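Local coordinates for protein mannitol dehydrogenase (Pseudomonas fluorescens, PDB 1LJ8) that probably oxidises mannitol at its second carbon to fructose, using bound NAD as the hydride acceptor, at residues Gly301-Tyr315 with Thr321-Met335. Residues are numbered along the deposited sequence; the frame is centred on the assembly and turned at random.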
ATOM      1  N   GLY A 301      11.190   1.319  -2.932  1.00 10.17           N
ATOM      2  CA  GLY A 301      12.215   0.729  -3.751  1.00 10.50           C
ATOM      3  C   GLY A 301      13.203  -0.028  -2.870  1.00 10.72           C
ATOM      4  O   GLY A 301      13.604  -1.132  -3.227  1.00 10.92           O
ATOM      5  N   SER A 302      13.624   0.550  -1.733  1.00 11.95           N
ATOM      6  CA  SER A 302      14.575  -0.150  -0.860  1.00 11.43           C
ATOM      7  C   SER A 302      13.935  -1.398  -0.253  1.00 12.02           C
ATOM      8  O   SER A 302      14.604  -2.441  -0.108  1.00 13.27           O
ATOM      9  CB  SER A 302      15.056   0.792   0.269  1.00 12.16           C
ATOM     10  OG  SER A 302      15.938   1.746  -0.292  1.00 13.72           O
ATOM     11  N   HIS A 303      12.636  -1.293   0.072  1.00 11.65           N
ATOM     12  CA  HIS A 303      11.936  -2.464   0.660  1.00 12.59           C
ATOM     13  C   HIS A 303      12.056  -3.622  -0.325  1.00 12.04           C
ATOM     14  O   HIS A 303      12.405  -4.735   0.075  1.00 11.57           O
ATOM     15  CB  HIS A 303      10.449  -2.160   0.885  1.00 12.19           C
ATOM     16  CG  HIS A 303      10.056  -1.945   2.313  1.00 12.94           C
ATOM     17  ND1 HIS A 303       8.785  -1.512   2.661  1.00 13.81           N
ATOM     18  CD2 HIS A 303      10.736  -2.100   3.478  1.00 14.42           C
ATOM     19  CE1 HIS A 303       8.705  -1.408   3.979  1.00 15.48           C
ATOM     20  NE2 HIS A 303       9.871  -1.759   4.498  1.00 14.91           N
ATOM     21  N   LEU A 304      11.741  -3.395  -1.610  1.00 11.54           N
ATOM     22  CA  LEU A 304      11.852  -4.518  -2.568  1.00 13.37           C
ATOM     23  C   LEU A 304      13.268  -5.011  -2.722  1.00 13.62           C
ATOM     24  O   LEU A 304      13.516  -6.223  -2.842  1.00 12.36           O
ATOM     25  CB  LEU A 304      11.306  -4.181  -3.960  1.00 13.18           C
ATOM     26  CG  LEU A 304       9.817  -4.033  -4.183  1.00 17.50           C
ATOM     27  CD1 LEU A 304       9.519  -4.285  -5.685  1.00 15.27           C
ATOM     28  CD2 LEU A 304       9.036  -5.103  -3.381  1.00 14.61           C
ATOM     29  N   ALA A 305      14.223  -4.085  -2.708  1.00 13.10           N
ATOM     30  CA  ALA A 305      15.624  -4.503  -2.836  1.00 13.15           C
ATOM     31  C   ALA A 305      16.067  -5.381  -1.662  1.00 13.36           C
ATOM     32  O   ALA A 305      16.894  -6.281  -1.819  1.00 13.86           O
ATOM     33  CB  ALA A 305      16.545  -3.256  -2.941  1.00 13.87           C
ATOM     34  N   LEU A 306      15.526  -5.129  -0.483  1.00 13.05           N
ATOM     35  CA  LEU A 306      15.882  -5.953   0.676  1.00 13.03           C
ATOM     36  C   LEU A 306      15.113  -7.267   0.819  1.00 14.09           C
ATOM     37  O   LEU A 306      15.628  -8.310   1.290  1.00 13.65           O
ATOM     38  CB  LEU A 306      15.570  -5.197   1.976  1.00 12.20           C
ATOM     39  CG  LEU A 306      16.266  -3.871   2.237  1.00 14.16           C
ATOM     40  CD1 LEU A 306      15.637  -3.143   3.479  1.00 14.15           C
ATOM     41  CD2 LEU A 306      17.745  -4.229   2.478  1.00 15.04           C
ATOM     42  N   THR A 307      13.862  -7.204   0.419  1.00 12.33           N
ATOM     43  CA  THR A 307      12.952  -8.296   0.755  1.00 13.35           C
ATOM     44  C   THR A 307      13.091  -9.654   0.100  1.00 11.77           C
ATOM     45  O   THR A 307      12.933 -10.693   0.781  1.00 12.54           O
ATOM     46  CB  THR A 307      11.505  -7.765   0.654  1.00 12.32           C
ATOM     47  OG1 THR A 307      10.688  -8.507   1.581  1.00 13.05           O
ATOM     48  CG2 THR A 307      10.913  -7.937  -0.769  1.00 11.73           C
ATOM     49  N   TYR A 308      13.417  -9.707  -1.180  1.00 13.17           N
ATOM     50  CA  TYR A 308      13.546 -11.011  -1.822  1.00 13.48           C
ATOM     51  C   TYR A 308      14.897 -11.617  -1.455  1.00 14.22           C
ATOM     52  O   TYR A 308      14.973 -12.804  -1.150  1.00 13.75           O
ATOM     53  CB  TYR A 308      13.342 -10.906  -3.342  1.00 12.73           C
ATOM     54  CG  TYR A 308      11.944 -10.385  -3.645  1.00 13.13           C
ATOM     55  CD1 TYR A 308      11.768  -9.143  -4.239  1.00 12.99           C
ATOM     56  CD2 TYR A 308      10.783 -11.114  -3.246  1.00 13.78           C
ATOM     57  CE1 TYR A 308      10.454  -8.602  -4.445  1.00 11.93           C
ATOM     58  CE2 TYR A 308       9.468 -10.572  -3.437  1.00 13.35           C
ATOM     59  CZ  TYR A 308       9.332  -9.323  -4.035  1.00 13.90           C
ATOM     60  OH  TYR A 308       8.070  -8.763  -4.206  1.00 14.90           O
ATOM     61  N   LEU A 309      15.955 -10.811  -1.514  1.00 13.17           N
ATOM     62  CA  LEU A 309      17.256 -11.290  -1.069  1.00 12.57           C
ATOM     63  C   LEU A 309      17.179 -11.734   0.389  1.00 12.78           C
ATOM     64  O   LEU A 309      17.769 -12.756   0.758  1.00 13.61           O
ATOM     65  CB  LEU A 309      18.303 -10.169  -1.160  1.00 13.16           C
ATOM     66  CG  LEU A 309      18.643  -9.809  -2.604  1.00 15.26           C
ATOM     67  CD1 LEU A 309      19.456  -8.484  -2.581  1.00 14.86           C
ATOM     68  CD2 LEU A 309      19.471 -10.935  -3.246  1.00 12.95           C
ATOM     69  N   GLY A 310      16.454 -10.979   1.219  1.00 11.00           N
ATOM     70  CA  GLY A 310      16.346 -11.313   2.640  1.00 12.80           C
ATOM     71  C   GLY A 310      15.603 -12.618   2.858  1.00 13.56           C
ATOM     72  O   GLY A 310      16.011 -13.441   3.680  1.00 14.62           O
ATOM     73  N   PHE A 311      14.530 -12.817   2.107  1.00 14.70           N
ATOM     74  CA  PHE A 311      13.752 -14.054   2.261  1.00 15.52           C
ATOM     75  C   PHE A 311      14.619 -15.252   1.831  1.00 16.78           C
ATOM     76  O   PHE A 311      14.614 -16.310   2.468  1.00 15.25           O
ATOM     77  CB  PHE A 311      12.498 -14.006   1.392  1.00 15.02           C
ATOM     78  CG  PHE A 311      11.297 -14.635   2.047  1.00 17.35           C
ATOM     79  CD1 PHE A 311      10.549 -13.907   2.972  1.00 16.91           C
ATOM     80  CD2 PHE A 311      10.932 -15.946   1.750  1.00 16.77           C
ATOM     81  CE1 PHE A 311       9.425 -14.499   3.614  1.00 18.84           C
ATOM     82  CE2 PHE A 311       9.802 -16.560   2.377  1.00 18.90           C
ATOM     83  CZ  PHE A 311       9.057 -15.827   3.309  1.00 18.49           C
ATOM     84  N   LEU A 312      15.346 -15.088   0.734  1.00 14.53           N
ATOM     85  CA  LEU A 312      16.240 -16.153   0.246  1.00 14.83           C
ATOM     86  C   LEU A 312      17.308 -16.485   1.274  1.00 15.19           C
ATOM     87  O   LEU A 312      17.610 -17.664   1.493  1.00 16.72           O
ATOM     88  CB  LEU A 312      16.932 -15.700  -1.056  1.00 11.62           C
ATOM     89  CG  LEU A 312      16.019 -15.775  -2.276  1.00 12.08           C
ATOM     90  CD1 LEU A 312      16.722 -14.999  -3.404  1.00 14.72           C
ATOM     91  CD2 LEU A 312      15.716 -17.244  -2.728  1.00 14.92           C
ATOM     92  N   LYS A 313      17.872 -15.465   1.903  1.00 15.14           N
ATOM     93  CA  LYS A 313      18.912 -15.663   2.904  1.00 17.51           C
ATOM     94  C   LYS A 313      18.338 -16.367   4.142  1.00 18.91           C
ATOM     95  O   LYS A 313      19.085 -16.988   4.921  1.00 19.26           O
ATOM     96  CB  LYS A 313      19.523 -14.323   3.275  1.00 18.01           C
ATOM     97  CG  LYS A 313      20.654 -14.393   4.290  1.00 19.54           C
ATOM     98  CD  LYS A 313      21.832 -15.307   3.815  1.00 17.68           C
ATOM     99  CE  LYS A 313      22.889 -15.429   4.926  1.00 18.97           C
ATOM    100  NZ  LYS A 313      24.053 -16.288   4.473  1.00 15.70           N
ATOM    101  N   GLY A 314      17.016 -16.314   4.291  1.00 18.74           N
ATOM    102  CA  GLY A 314      16.388 -16.953   5.444  1.00 18.98           C
ATOM    103  C   GLY A 314      15.863 -15.943   6.463  1.00 20.61           C
ATOM    104  O   GLY A 314      15.267 -16.345   7.485  1.00 23.36           O
ATOM    105  N   TYR A 315      16.063 -14.650   6.235  1.00 18.67           N
ATOM    106  CA  TYR A 315      15.539 -13.658   7.190  1.00 19.41           C
ATOM    107  C   TYR A 315      14.031 -13.622   7.022  1.00 18.62           C
ATOM    108  O   TYR A 315      13.502 -14.021   5.956  1.00 18.22           O
ATOM    109  CB  TYR A 315      16.100 -12.265   6.912  1.00 20.59           C
ATOM    110  CG  TYR A 315      17.596 -12.157   7.063  1.00 20.63           C
ATOM    111  CD1 TYR A 315      18.357 -11.417   6.160  1.00 20.66           C
ATOM    112  CD2 TYR A 315      18.249 -12.753   8.140  1.00 22.56           C
ATOM    113  CE1 TYR A 315      19.737 -11.274   6.324  1.00 20.13           C
ATOM    114  CE2 TYR A 315      19.632 -12.621   8.318  1.00 22.55           C
ATOM    115  CZ  TYR A 315      20.366 -11.889   7.405  1.00 23.11           C
ATOM    116  OH  TYR A 315      21.738 -11.833   7.552  1.00 22.45           O
ATOM    117  N   THR A 321      17.221  -7.810   8.248  1.00 17.64           N
ATOM    118  CA  THR A 321      18.074  -7.406   7.132  1.00 17.76           C
ATOM    119  C   THR A 321      18.890  -6.184   7.536  1.00 19.26           C
ATOM    120  O   THR A 321      20.033  -6.033   7.110  1.00 20.03           O
ATOM    121  CB  THR A 321      17.281  -7.040   5.835  1.00 17.17           C
ATOM    122  OG1 THR A 321      16.543  -5.803   6.023  1.00 15.93           O
ATOM    123  CG2 THR A 321      16.365  -8.208   5.437  1.00 16.77           C
HETATM  124  N   MSE A 322      18.342  -5.315   8.391  1.00 18.03           N
HETATM  125  CA  MSE A 322      19.087  -4.145   8.793  1.00 18.88           C
HETATM  126  C   MSE A 322      20.189  -4.502   9.786  1.00 18.88           C
HETATM  127  O   MSE A 322      21.065  -3.645  10.027  1.00 21.06           O
HETATM  128  CB  MSE A 322      18.174  -3.074   9.404  1.00 17.35           C
HETATM  129  CG  MSE A 322      17.188  -2.474   8.418  1.00 18.61           C
HETATM  130 SE   MSE A 322      18.077  -1.455   6.937  1.00 29.07          SE
HETATM  131  CE  MSE A 322      18.124  -2.800   5.784  1.00 20.60           C
ATOM    132  N   ASN A 323      20.136  -5.714  10.352  1.00 19.03           N
ATOM    133  CA  ASN A 323      21.206  -6.155  11.274  1.00 21.83           C
ATOM    134  C   ASN A 323      22.320  -6.858  10.474  1.00 21.67           C
ATOM    135  O   ASN A 323      23.303  -7.328  11.055  1.00 21.33           O
ATOM    136  CB  ASN A 323      20.665  -7.084  12.379  1.00 22.14           C
ATOM    137  CG  ASN A 323      19.721  -6.338  13.352  1.00 24.91           C
ATOM    138  OD1 ASN A 323      19.823  -5.120  13.502  1.00 26.72           O
ATOM    139  ND2 ASN A 323      18.815  -7.066  13.995  1.00 25.95           N
ATOM    140  N   ASP A 324      22.155  -6.921   9.152  1.00 19.93           N
ATOM    141  CA  ASP A 324      23.171  -7.510   8.261  1.00 20.24           C
ATOM    142  C   ASP A 324      23.857  -6.335   7.546  1.00 21.17           C
ATOM    143  O   ASP A 324      23.269  -5.677   6.663  1.00 19.02           O
ATOM    144  CB  ASP A 324      22.506  -8.452   7.241  1.00 20.73           C
ATOM    145  CG  ASP A 324      23.536  -9.231   6.423  1.00 19.82           C
ATOM    146  OD1 ASP A 324      24.573  -8.637   6.070  1.00 20.24           O
ATOM    147  OD2 ASP A 324      23.309 -10.424   6.131  1.00 17.77           O
ATOM    148  N   PRO A 325      25.126  -6.049   7.895  1.00 19.19           N
ATOM    149  CA  PRO A 325      25.753  -4.914   7.230  1.00 19.83           C
ATOM    150  C   PRO A 325      25.848  -4.961   5.721  1.00 17.76           C
ATOM    151  O   PRO A 325      25.955  -3.912   5.102  1.00 18.99           O
ATOM    152  CB  PRO A 325      27.151  -4.820   7.902  1.00 21.09           C
ATOM    153  CG  PRO A 325      26.980  -5.561   9.212  1.00 21.85           C
ATOM    154  CD  PRO A 325      26.039  -6.685   8.866  1.00 21.65           C
ATOM    155  N   LEU A 326      25.820  -6.145   5.119  1.00 17.61           N
ATOM    156  CA  LEU A 326      25.892  -6.195   3.664  1.00 17.18           C
ATOM    157  C   LEU A 326      24.576  -5.697   3.091  1.00 16.47           C
ATOM    158  O   LEU A 326      24.571  -5.059   2.050  1.00 15.73           O
ATOM    159  CB  LEU A 326      26.123  -7.608   3.176  1.00 18.59           C
ATOM    160  CG  LEU A 326      27.488  -8.277   3.346  1.00 20.58           C
ATOM    161  CD1 LEU A 326      27.378  -9.717   2.870  1.00 22.67           C
ATOM    162  CD2 LEU A 326      28.522  -7.510   2.522  1.00 22.25           C
ATOM    163  N   PHE A 327      23.459  -5.996   3.768  1.00 16.48           N
ATOM    164  CA  PHE A 327      22.154  -5.506   3.274  1.00 14.87           C
ATOM    165  C   PHE A 327      22.062  -3.982   3.425  1.00 15.48           C
ATOM    166  O   PHE A 327      21.523  -3.281   2.530  1.00 14.93           O
ATOM    167  CB  PHE A 327      20.989  -6.186   4.023  1.00 13.32           C
ATOM    168  CG  PHE A 327      20.652  -7.559   3.514  1.00 14.43           C
ATOM    169  CD1 PHE A 327      21.529  -8.623   3.700  1.00 14.67           C
ATOM    170  CD2 PHE A 327      19.433  -7.800   2.839  1.00 15.17           C
ATOM    171  CE1 PHE A 327      21.220  -9.896   3.247  1.00 14.67           C
ATOM    172  CE2 PHE A 327      19.114  -9.075   2.377  1.00 15.09           C
ATOM    173  CZ  PHE A 327      19.999 -10.129   2.580  1.00 15.30           C
ATOM    174  N   VAL A 328      22.538  -3.453   4.560  1.00 14.46           N
ATOM    175  CA  VAL A 328      22.513  -2.008   4.773  1.00 15.18           C
ATOM    176  C   VAL A 328      23.344  -1.317   3.714  1.00 14.25           C
ATOM    177  O   VAL A 328      22.923  -0.317   3.140  1.00 15.34           O
ATOM    178  CB  VAL A 328      23.081  -1.632   6.197  1.00 16.33           C
ATOM    179  CG1 VAL A 328      23.060  -0.142   6.405  1.00 17.51           C
ATOM    180  CG2 VAL A 328      22.251  -2.326   7.301  1.00 19.08           C
ATOM    181  N   ALA A 329      24.546  -1.845   3.446  1.00 16.87           N
ATOM    182  CA  ALA A 329      25.426  -1.228   2.426  1.00 17.15           C
ATOM    183  C   ALA A 329      24.786  -1.280   1.034  1.00 16.82           C
ATOM    184  O   ALA A 329      24.869  -0.322   0.234  1.00 16.80           O
ATOM    185  CB  ALA A 329      26.785  -1.924   2.418  1.00 18.83           C
ATOM    186  N   TYR A 330      24.168  -2.411   0.730  1.00 15.80           N
ATOM    187  CA  TYR A 330      23.469  -2.541  -0.560  1.00 15.99           C
ATOM    188  C   TYR A 330      22.316  -1.528  -0.690  1.00 14.39           C
ATOM    189  O   TYR A 330      22.191  -0.855  -1.730  1.00 13.71           O
ATOM    190  CB  TYR A 330      22.954  -3.984  -0.699  1.00 15.00           C
ATOM    191  CG  TYR A 330      22.068  -4.242  -1.912  1.00 13.99           C
ATOM    192  CD1 TYR A 330      22.540  -4.075  -3.216  1.00 15.72           C
ATOM    193  CD2 TYR A 330      20.762  -4.689  -1.735  1.00 13.80           C
ATOM    194  CE1 TYR A 330      21.717  -4.359  -4.317  1.00 14.62           C
ATOM    195  CE2 TYR A 330      19.932  -4.975  -2.812  1.00 13.54           C
ATOM    196  CZ  TYR A 330      20.416  -4.812  -4.100  1.00 14.89           C
ATOM    197  OH  TYR A 330      19.609  -5.122  -5.186  1.00 13.64           O
HETATM  198  N   MSE A 331      21.472  -1.411   0.343  1.00 14.68           N
HETATM  199  CA  MSE A 331      20.369  -0.413   0.314  1.00 13.96           C
HETATM  200  C   MSE A 331      20.913   1.016   0.135  1.00 15.02           C
HETATM  201  O   MSE A 331      20.384   1.815  -0.659  1.00 13.98           O
HETATM  202  CB  MSE A 331      19.569  -0.458   1.632  1.00 14.18           C
HETATM  203  CG  MSE A 331      18.607   0.747   1.860  1.00 13.21           C
HETATM  204 SE   MSE A 331      17.634   0.351   3.550  1.00 23.64          SE
HETATM  205  CE  MSE A 331      16.681   2.058   3.716  1.00 14.73           C
ATOM    206  N   ARG A 332      21.978   1.347   0.871  1.00 14.19           N
ATOM    207  CA  ARG A 332      22.538   2.692   0.734  1.00 15.33           C
ATOM    208  C   ARG A 332      23.074   2.934  -0.671  1.00 14.80           C
ATOM    209  O   ARG A 332      22.893   4.021  -1.237  1.00 15.19           O
ATOM    210  CB  ARG A 332      23.660   2.926   1.761  1.00 17.30           C
ATOM    211  CG  ARG A 332      23.206   3.050   3.187  1.00 20.24           C
ATOM    212  CD  ARG A 332      24.369   3.581   4.026  1.00 25.99           C
ATOM    213  NE  ARG A 332      24.109   3.547   5.470  1.00 30.32           N
ATOM    214  CZ  ARG A 332      23.428   4.470   6.155  1.00 32.33           C
ATOM    215  NH1 ARG A 332      22.904   5.528   5.544  1.00 34.63           N
ATOM    216  NH2 ARG A 332      23.305   4.343   7.473  1.00 32.15           N
ATOM    217  N   ALA A 333      23.716   1.923  -1.248  1.00 13.60           N
ATOM    218  CA  ALA A 333      24.251   2.093  -2.609  1.00 15.50           C
ATOM    219  C   ALA A 333      23.090   2.262  -3.608  1.00 15.31           C
ATOM    220  O   ALA A 333      23.132   3.094  -4.503  1.00 14.60           O
ATOM    221  CB  ALA A 333      25.101   0.880  -2.999  1.00 15.65           C
ATOM    222  N   TYR A 334      22.053   1.435  -3.462  1.00 14.03           N
ATOM    223  CA  TYR A 334      20.899   1.550  -4.342  1.00 14.64           C
ATOM    224  C   TYR A 334      20.264   2.942  -4.210  1.00 12.65           C
ATOM    225  O   TYR A 334      19.987   3.620  -5.238  1.00 13.58           O
ATOM    226  CB  TYR A 334      19.867   0.443  -4.007  1.00 13.44           C
ATOM    227  CG  TYR A 334      18.607   0.524  -4.823  1.00 13.78           C
ATOM    228  CD1 TYR A 334      18.593   0.107  -6.153  1.00 12.53           C
ATOM    229  CD2 TYR A 334      17.416   1.007  -4.268  1.00 11.39           C
ATOM    230  CE1 TYR A 334      17.445   0.173  -6.918  1.00 13.93           C
ATOM    231  CE2 TYR A 334      16.227   1.045  -5.041  1.00 10.45           C
ATOM    232  CZ  TYR A 334      16.267   0.626  -6.366  1.00 12.43           C
ATOM    233  OH  TYR A 334      15.162   0.653  -7.188  1.00 12.35           O
HETATM  234  N   MSE A 335      20.036   3.401  -2.968  1.00 14.33           N
HETATM  235  CA  MSE A 335      19.417   4.726  -2.734  1.00 12.89           C
HETATM  236  C   MSE A 335      20.326   5.874  -3.241  1.00 15.39           C
HETATM  237  O   MSE A 335      19.872   6.790  -3.932  1.00 13.97           O
HETATM  238  CB  MSE A 335      19.165   4.974  -1.237  1.00 15.19           C
HETATM  239  CG  MSE A 335      18.056   4.122  -0.680  1.00 12.03           C
HETATM  240 SE   MSE A 335      17.476   4.786   1.061  1.00 23.79          SE
HETATM  241  CE  MSE A 335      19.142   4.632   2.048  1.00 16.81           C
TER
HETATM  242  O   HOH W   1      13.958  -1.727  -5.943  1.00 13.92           O
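Phe327 drops its ring into the hollow that Leu306, Leu309, Gly310 and Lys313 make on helix 289-313. The ring enters rim first: its CE2 stops 3.5 Å from Gly310 N, close to the ring plane. At Gly310 a side chain would run into Thr321 CG2, which packs against the bare backbone there. Going the other way, Leu306 is the knob. With CG anti to its carbonyl carbon (chi1 -60°), it pushes both methyls in among Thr321, Phe327 and the selenomethionines Met322 and Met331. The fit is tight where Leu306 CD1 presses on Met322 CE at 3.4 Å; Phe362 of helix 351-362 also packs against both side chains.

These reciprocal knobs-into-holes belong to the all-helical C-terminal domain, where helices 289-313 and 325-339, joined through the short helix 318-322, form an antiparallel pair, the axes of their 301-313 and 325-335 parts 9.9 Å apart at 146°. A Schellman motif with Gly314 as its C-prime residue ends the first helix and brings Tyr315 round to the turn. There the Tyr315 ring sets its CE1 edge over one face of Phe327, a T-shaped pair with centroids 5.4 Å apart. Its OH gives a short hydrogen bond, 2.5 Å, to Asp324 OD2, on its anti side and somewhat out of the carboxylate plane, the carboxylate being turned 81° from the ring. The other carboxylate oxygen, Asp324 OD1, caps the next helix by accepting from Leu326 N. A leucine in place of Tyr315 would probably leave Asp324 OD2 without this donor, so that Leu326 N alone steadied the carboxylate here, and take the aromatic edge from the Phe327 face.

Farther along, Tyr330 lays its CE2 edge against Ala305 O and meets Leu309 CD1 at 3.5 Å, while its OH bonds to Arg402 O. Small Ser302 fits between Met331 and Met335, also a selenomethionine, its OG bonded to Leu298 O in its own helix.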